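Local coordinates for protein yhhW (Escherichia coli, PDB 1TQ5) that cleaves the flavonol quercetin with dioxygen in vitro as a metal-dependent bicupin dioxygenase of the pirin family, its physiological role being unknown, at residues G36-L40 with F226-V231. Sequence-based numbering, arbitrary orientation.
Sequences GFSAL and FDLPPV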
loop_
_atom_site.group_PDB
_atom_site.type_symbol
_atom_site.label_atom_id
_atom_site.label_comp_id
_atom_site.label_asym_id
_atom_site.label_seq_id
_atom_site.Cartn_x
_atom_site.Cartn_y
_atom_site.Cartn_z
ATOM N N GLY A 36 -7.267 -10.684 -4.917
ATOM C CA GLY A 36 -6.052 -10.443 -4.160
ATOM C C GLY A 36 -4.906 -10.831 -5.071
ATOM O O GLY A 36 -4.941 -11.898 -5.685
ATOM N N PHE A 37 -3.887 -9.978 -5.157
ATOM C CA PHE A 37 -2.745 -10.216 -6.040
ATOM C C PHE A 37 -1.531 -10.772 -5.303
ATOM O O PHE A 37 -0.769 -10.023 -4.690
ATOM C CB PHE A 37 -2.383 -8.901 -6.740
ATOM C CG PHE A 37 -1.475 -9.065 -7.919
ATOM C CD1 PHE A 37 -1.935 -9.643 -9.093
ATOM C CD2 PHE A 37 -0.161 -8.616 -7.865
ATOM C CE1 PHE A 37 -1.104 -9.769 -10.199
ATOM C CE2 PHE A 37 0.678 -8.737 -8.965
ATOM C CZ PHE A 37 0.205 -9.314 -10.137
ATOM N N SER A 38 -1.338 -12.086 -5.391
ATOM C CA SER A 38 -0.238 -12.760 -4.703
ATOM C C SER A 38 -0.382 -12.478 -3.204
ATOM O O SER A 38 -1.476 -12.619 -2.656
ATOM C CB SER A 38 1.118 -12.261 -5.217
ATOM O OG SER A 38 2.188 -12.965 -4.599
ATOM N N ALA A 39 0.703 -12.074 -2.546
ATOM C CA ALA A 39 0.660 -11.778 -1.112
ATOM C C ALA A 39 -0.056 -10.456 -0.804
ATOM O O ALA A 39 -0.358 -10.158 0.354
ATOM C CB ALA A 39 2.073 -11.747 -0.539
ATOM N N LEU A 40 -0.321 -9.663 -1.837
ATOM C CA LEU A 40 -1.013 -8.387 -1.655
ATOM C C LEU A 40 -2.508 -8.669 -1.589
ATOM O O LEU A 40 -3.130 -9.025 -2.588
ATOM C CB LEU A 40 -0.698 -7.447 -2.821
ATOM C CG LEU A 40 -1.216 -6.013 -2.709
ATOM C CD1 LEU A 40 -0.723 -5.381 -1.411
ATOM C CD2 LEU A 40 -0.749 -5.219 -3.917
ATOM N N PHE A 226 5.096 -2.882 -5.911
ATOM C CA PHE A 226 5.096 -4.090 -5.100
ATOM C C PHE A 226 5.713 -5.231 -5.893
ATOM O O PHE A 226 5.156 -5.628 -6.913
ATOM C CB PHE A 226 3.661 -4.482 -4.749
ATOM C CG PHE A 226 2.951 -3.500 -3.866
ATOM C CD1 PHE A 226 2.979 -3.641 -2.483
ATOM C CD2 PHE A 226 2.211 -2.459 -4.419
ATOM C CE1 PHE A 226 2.273 -2.760 -1.664
ATOM C CE2 PHE A 226 1.505 -1.576 -3.617
ATOM C CZ PHE A 226 1.534 -1.727 -2.232
ATOM N N ASP A 227 6.859 -5.746 -5.444
ATOM C CA ASP A 227 7.516 -6.887 -6.103
ATOM C C ASP A 227 7.079 -8.096 -5.268
ATOM O O ASP A 227 7.586 -8.320 -4.163
ATOM C CB ASP A 227 9.042 -6.742 -6.051
ATOM C CG ASP A 227 9.758 -7.718 -6.987
ATOM O OD1 ASP A 227 9.487 -8.936 -6.913
ATOM O OD2 ASP A 227 10.597 -7.262 -7.797
ATOM N N LEU A 228 6.150 -8.878 -5.807
ATOM C CA LEU A 228 5.573 -10.008 -5.090
ATOM C C LEU A 228 6.002 -11.414 -5.506
ATOM O O LEU A 228 6.378 -11.653 -6.651
ATOM C CB LEU A 228 4.051 -9.892 -5.187
ATOM C CG LEU A 228 3.535 -8.520 -4.752
ATOM C CD1 LEU A 228 2.209 -8.196 -5.426
ATOM C CD2 LEU A 228 3.419 -8.503 -3.237
ATOM N N PRO A 229 5.921 -12.374 -4.569
ATOM C CA PRO A 229 6.291 -13.772 -4.806
ATOM C C PRO A 229 5.373 -14.511 -5.782
ATOM O O PRO A 229 4.210 -14.139 -5.966
ATOM C CB PRO A 229 6.250 -14.381 -3.404
ATOM C CG PRO A 229 5.188 -13.590 -2.725
ATOM C CD PRO A 229 5.509 -12.177 -3.168
ATOM N N PRO A 230 5.887 -15.577 -6.414
ATOM C CA PRO A 230 5.123 -16.381 -7.377
ATOM C C PRO A 230 3.838 -16.907 -6.747
ATOM O O PRO A 230 3.761 -17.067 -5.532
ATOM C CB PRO A 230 6.095 -17.509 -7.730
ATOM C CG PRO A 230 7.447 -16.853 -7.552
ATOM C CD PRO A 230 7.257 -16.103 -6.263
ATOM N N VAL A 231 2.832 -17.177 -7.570
ATOM C CA VAL A 231 1.559 -17.683 -7.062
ATOM C C VAL A 231 1.451 -19.198 -7.223
ATOM O O VAL A 231 1.214 -19.697 -8.326
ATOM C CB VAL A 231 0.367 -17.018 -7.783
ATOM C CG1 VAL A 231 -0.937 -17.646 -7.326
ATOM C CG2 VAL A 231 0.362 -15.520 -7.503
#
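Leu228 and Phe226, both on the strand that ends at 228, turn their side chains to the loop 36-40 and form the apolar centre with Leu40 and Phe37. Leu40 CD2 sits almost squarely over one face of the Phe226 ring, 4.1 Å from its centroid and 11° off the normal, a CH-pi contact, while CD1 reaches Phe226 CE1 over the same face. Leu228 CD1 touches both Leu40 CB and the edge of the Phe37 ring, meeting Phe37 CD2 close to the ring plane at 3.4 Å. Phe226 and Leu40 both also touch Ile117 in the N-terminal sheet. The contact joins the two cupin domains of this bicupin: a type II' beta turn from Phe37 to Leu40, leading into strand 40-48 of the N-terminal domain, packs on the end of the last strand of the C-terminal domain and on the residues that follow it. Farther out, Ala39 CB lies 4.2 Å from Pro229 CG, and Val231 CG2 rests against Ser38 CA. At the polar edge, with OG trans to its own N, Ser38 donates a 2.7 Å hydrogen bond from OG to Pro229 O; OG approaches off the C=O direction, with a C=O...OG angle of 139°, and tilted 20° from the carbonyl plane.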